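Local atomic coordinates of probable ubiquitin-conjugating enzyme E2-19 kDa (Caenorhabditis elegans, PDB entry 1PZV), a protein that probably catalyses the covalent attachment of ubiquitin to other proteins, receiving it from the E1 enzyme as a thioester on its own active-site cysteine. Residues L6-Q11 / Y34-L39. Sequence-based numbering, arbitrary orientation.
Sequences LLLKKQ and YKWEVL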
loop_
_atom_site.group_PDB
_atom_site.type_symbol
_atom_site.label_atom_id
_atom_site.label_comp_id
_atom_site.label_asym_id
_atom_site.label_seq_id
_atom_site.Cartn_x
_atom_site.Cartn_y
_atom_site.Cartn_z
ATOM N N LEU A 6 -4.452 13.999 -17.018
ATOM C CA LEU A 6 -4.563 13.151 -18.189
ATOM C C LEU A 6 -3.869 11.813 -17.917
ATOM O O LEU A 6 -4.406 10.749 -18.237
ATOM C CB LEU A 6 -3.936 13.872 -19.393
ATOM C CG LEU A 6 -3.819 13.281 -20.813
ATOM C CD1 LEU A 6 -2.354 12.946 -21.086
ATOM C CD2 LEU A 6 -4.712 12.054 -20.995
ATOM N N LEU A 7 -2.690 11.873 -17.305
ATOM C CA LEU A 7 -1.920 10.674 -17.002
ATOM C C LEU A 7 -2.645 9.785 -15.990
ATOM O O LEU A 7 -2.692 8.559 -16.149
ATOM C CB LEU A 7 -0.532 11.067 -16.477
ATOM C CG LEU A 7 0.530 10.001 -16.153
ATOM C CD1 LEU A 7 0.936 9.197 -17.398
ATOM C CD2 LEU A 7 1.740 10.712 -15.557
ATOM N N LEU A 8 -3.210 10.401 -14.951
ATOM C CA LEU A 8 -3.939 9.652 -13.930
ATOM C C LEU A 8 -5.182 8.998 -14.502
ATOM O O LEU A 8 -5.505 7.867 -14.146
ATOM C CB LEU A 8 -4.333 10.553 -12.756
ATOM C CG LEU A 8 -3.210 10.853 -11.757
ATOM C CD1 LEU A 8 -3.738 11.702 -10.595
ATOM C CD2 LEU A 8 -2.642 9.540 -11.234
ATOM N N LYS A 9 -5.886 9.698 -15.384
ATOM C CA LYS A 9 -7.089 9.118 -15.975
ATOM C C LYS A 9 -6.692 7.885 -16.782
ATOM O O LYS A 9 -7.379 6.860 -16.770
ATOM C CB LYS A 9 -7.808 10.138 -16.873
ATOM C CG LYS A 9 -8.489 11.278 -16.103
ATOM C CD LYS A 9 -9.077 12.340 -17.037
ATOM C CE LYS A 9 -9.560 13.591 -16.279
ATOM N NZ LYS A 9 -10.006 14.702 -17.198
ATOM N N LYS A 10 -5.566 7.994 -17.473
ATOM C CA LYS A 10 -5.061 6.899 -18.287
ATOM C C LYS A 10 -4.628 5.745 -17.390
ATOM O O LYS A 10 -5.024 4.606 -17.620
ATOM C CB LYS A 10 -3.880 7.382 -19.153
ATOM C CG LYS A 10 -3.120 6.288 -19.893
ATOM C CD LYS A 10 -3.999 5.573 -20.890
ATOM C CE LYS A 10 -3.371 4.247 -21.307
ATOM N NZ LYS A 10 -4.268 3.438 -22.193
ATOM N N GLN A 11 -3.826 6.043 -16.366
ATOM C CA GLN A 11 -3.344 5.010 -15.455
ATOM C C GLN A 11 -4.476 4.309 -14.694
ATOM O O GLN A 11 -4.486 3.068 -14.583
ATOM C CB GLN A 11 -2.317 5.595 -14.474
ATOM C CG GLN A 11 -1.035 6.058 -15.163
ATOM C CD GLN A 11 0.070 6.433 -14.195
ATOM O OE1 GLN A 11 1.168 6.797 -14.599
ATOM N NE2 GLN A 11 -0.216 6.341 -12.912
ATOM N N TYR A 34 -7.687 12.777 -8.103
ATOM C CA TYR A 34 -6.523 12.820 -7.219
ATOM C C TYR A 34 -6.637 12.036 -5.905
ATOM O O TYR A 34 -5.690 12.025 -5.110
ATOM C CB TYR A 34 -6.149 14.277 -6.933
ATOM C CG TYR A 34 -5.600 15.003 -8.149
ATOM C CD1 TYR A 34 -4.237 14.936 -8.479
ATOM C CD2 TYR A 34 -6.447 15.711 -9.007
ATOM C CE1 TYR A 34 -3.731 15.555 -9.640
ATOM C CE2 TYR A 34 -5.954 16.329 -10.169
ATOM C CZ TYR A 34 -4.599 16.245 -10.480
ATOM O OH TYR A 34 -4.124 16.832 -11.638
ATOM N N LYS A 35 -7.783 11.393 -5.673
ATOM C CA LYS A 35 -8.001 10.581 -4.463
ATOM C C LYS A 35 -8.518 9.204 -4.855
ATOM O O LYS A 35 -9.676 9.063 -5.261
ATOM C CB LYS A 35 -9.026 11.223 -3.535
ATOM C CG LYS A 35 -8.576 12.506 -2.870
ATOM C CD LYS A 35 -9.631 13.012 -1.870
ATOM C CE LYS A 35 -9.750 12.088 -0.657
ATOM N NZ LYS A 35 -8.470 12.008 0.099
ATOM N N TRP A 36 -7.670 8.189 -4.725
ATOM C CA TRP A 36 -8.052 6.825 -5.086
ATOM C C TRP A 36 -8.340 5.935 -3.892
ATOM O O TRP A 36 -7.666 6.019 -2.862
ATOM C CB TRP A 36 -6.938 6.155 -5.888
ATOM C CG TRP A 36 -6.650 6.773 -7.210
ATOM C CD1 TRP A 36 -6.862 8.069 -7.575
ATOM C CD2 TRP A 36 -6.039 6.132 -8.336
ATOM N NE1 TRP A 36 -6.431 8.274 -8.861
ATOM C CE2 TRP A 36 -5.930 7.099 -9.356
ATOM C CE3 TRP A 36 -5.602 4.826 -8.591
ATOM C CZ2 TRP A 36 -5.367 6.812 -10.603
ATOM C CZ3 TRP A 36 -5.049 4.538 -9.829
ATOM C CH2 TRP A 36 -4.948 5.522 -10.823
ATOM N N GLU A 37 -9.343 5.077 -4.039
ATOM C CA GLU A 37 -9.673 4.110 -2.999
ATOM C C GLU A 37 -9.236 2.771 -3.581
ATOM O O GLU A 37 -9.782 2.333 -4.591
ATOM C CB GLU A 37 -11.181 4.090 -2.705
ATOM C CG GLU A 37 -12.083 4.021 -3.940
ATOM C CD GLU A 37 -13.571 3.814 -3.601
ATOM O OE1 GLU A 37 -14.041 4.348 -2.559
ATOM O OE2 GLU A 37 -14.269 3.127 -4.395
ATOM N N VAL A 38 -8.244 2.131 -2.975
ATOM C CA VAL A 38 -7.786 0.850 -3.508
ATOM C C VAL A 38 -7.927 -0.346 -2.567
ATOM O O VAL A 38 -7.512 -0.298 -1.414
ATOM C CB VAL A 38 -6.301 0.934 -3.983
ATOM C CG1 VAL A 38 -6.066 2.259 -4.710
ATOM C CG2 VAL A 38 -5.346 0.769 -2.804
ATOM N N LEU A 39 -8.525 -1.419 -3.073
ATOM C CA LEU A 39 -8.693 -2.639 -2.297
ATOM C C LEU A 39 -7.413 -3.442 -2.437
ATOM O O LEU A 39 -7.000 -3.781 -3.545
ATOM C CB LEU A 39 -9.855 -3.482 -2.833
ATOM C CG LEU A 39 -10.052 -4.836 -2.133
ATOM C CD1 LEU A 39 -10.509 -4.584 -0.690
ATOM C CD2 LEU A 39 -11.071 -5.695 -2.881
#
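Leu8 reaches out from helix 5-17 and divides its two methyl groups between two aromatic side chains, Tyr34 and Trp36, the latter on strand 35-41. Its CD1 meets the tyrosine ring obliquely, at the CD1-CE1 bond, 3.9 Å from Tyr34 CD1 and 4.0 Å from Tyr34 CE1, while its CD2 lies 3.9 Å from Trp36 CZ2. The fork is aimed by a CG that stands beside the backbone N, anti to the carbonyl carbon (chi1 -79°). The indole comes to the helix with the edge of its six-membered ring: Trp36 CZ2 is 3.7 Å from Leu8 O, near the ring plane, and Trp36 CH2 is 4.1 Å from the backbone C of Gln11. No hydrogen bond joins the two segments themselves; Trp36 NE1 is bonded to Ile33 O close by in the chain, whereas Tyr34 OH is bonded to Ser4 OG, just ahead of helix 5-17. Arg61 adds a cation-pi contact to the tyrosine. With the indole cut back to an alanine here, Leu8 CD2 is likely to lose its aromatic partner and Ile33 O its donor, and a gap to open between helix and strand. This largely buried packing joins the N-terminal helix of the UBC fold to its antiparallel sheet: Trp36 also touches Ala25 and Leu27 of strand 23-27, Leu57 of strand 52-58 and Val115 of helix 115-127.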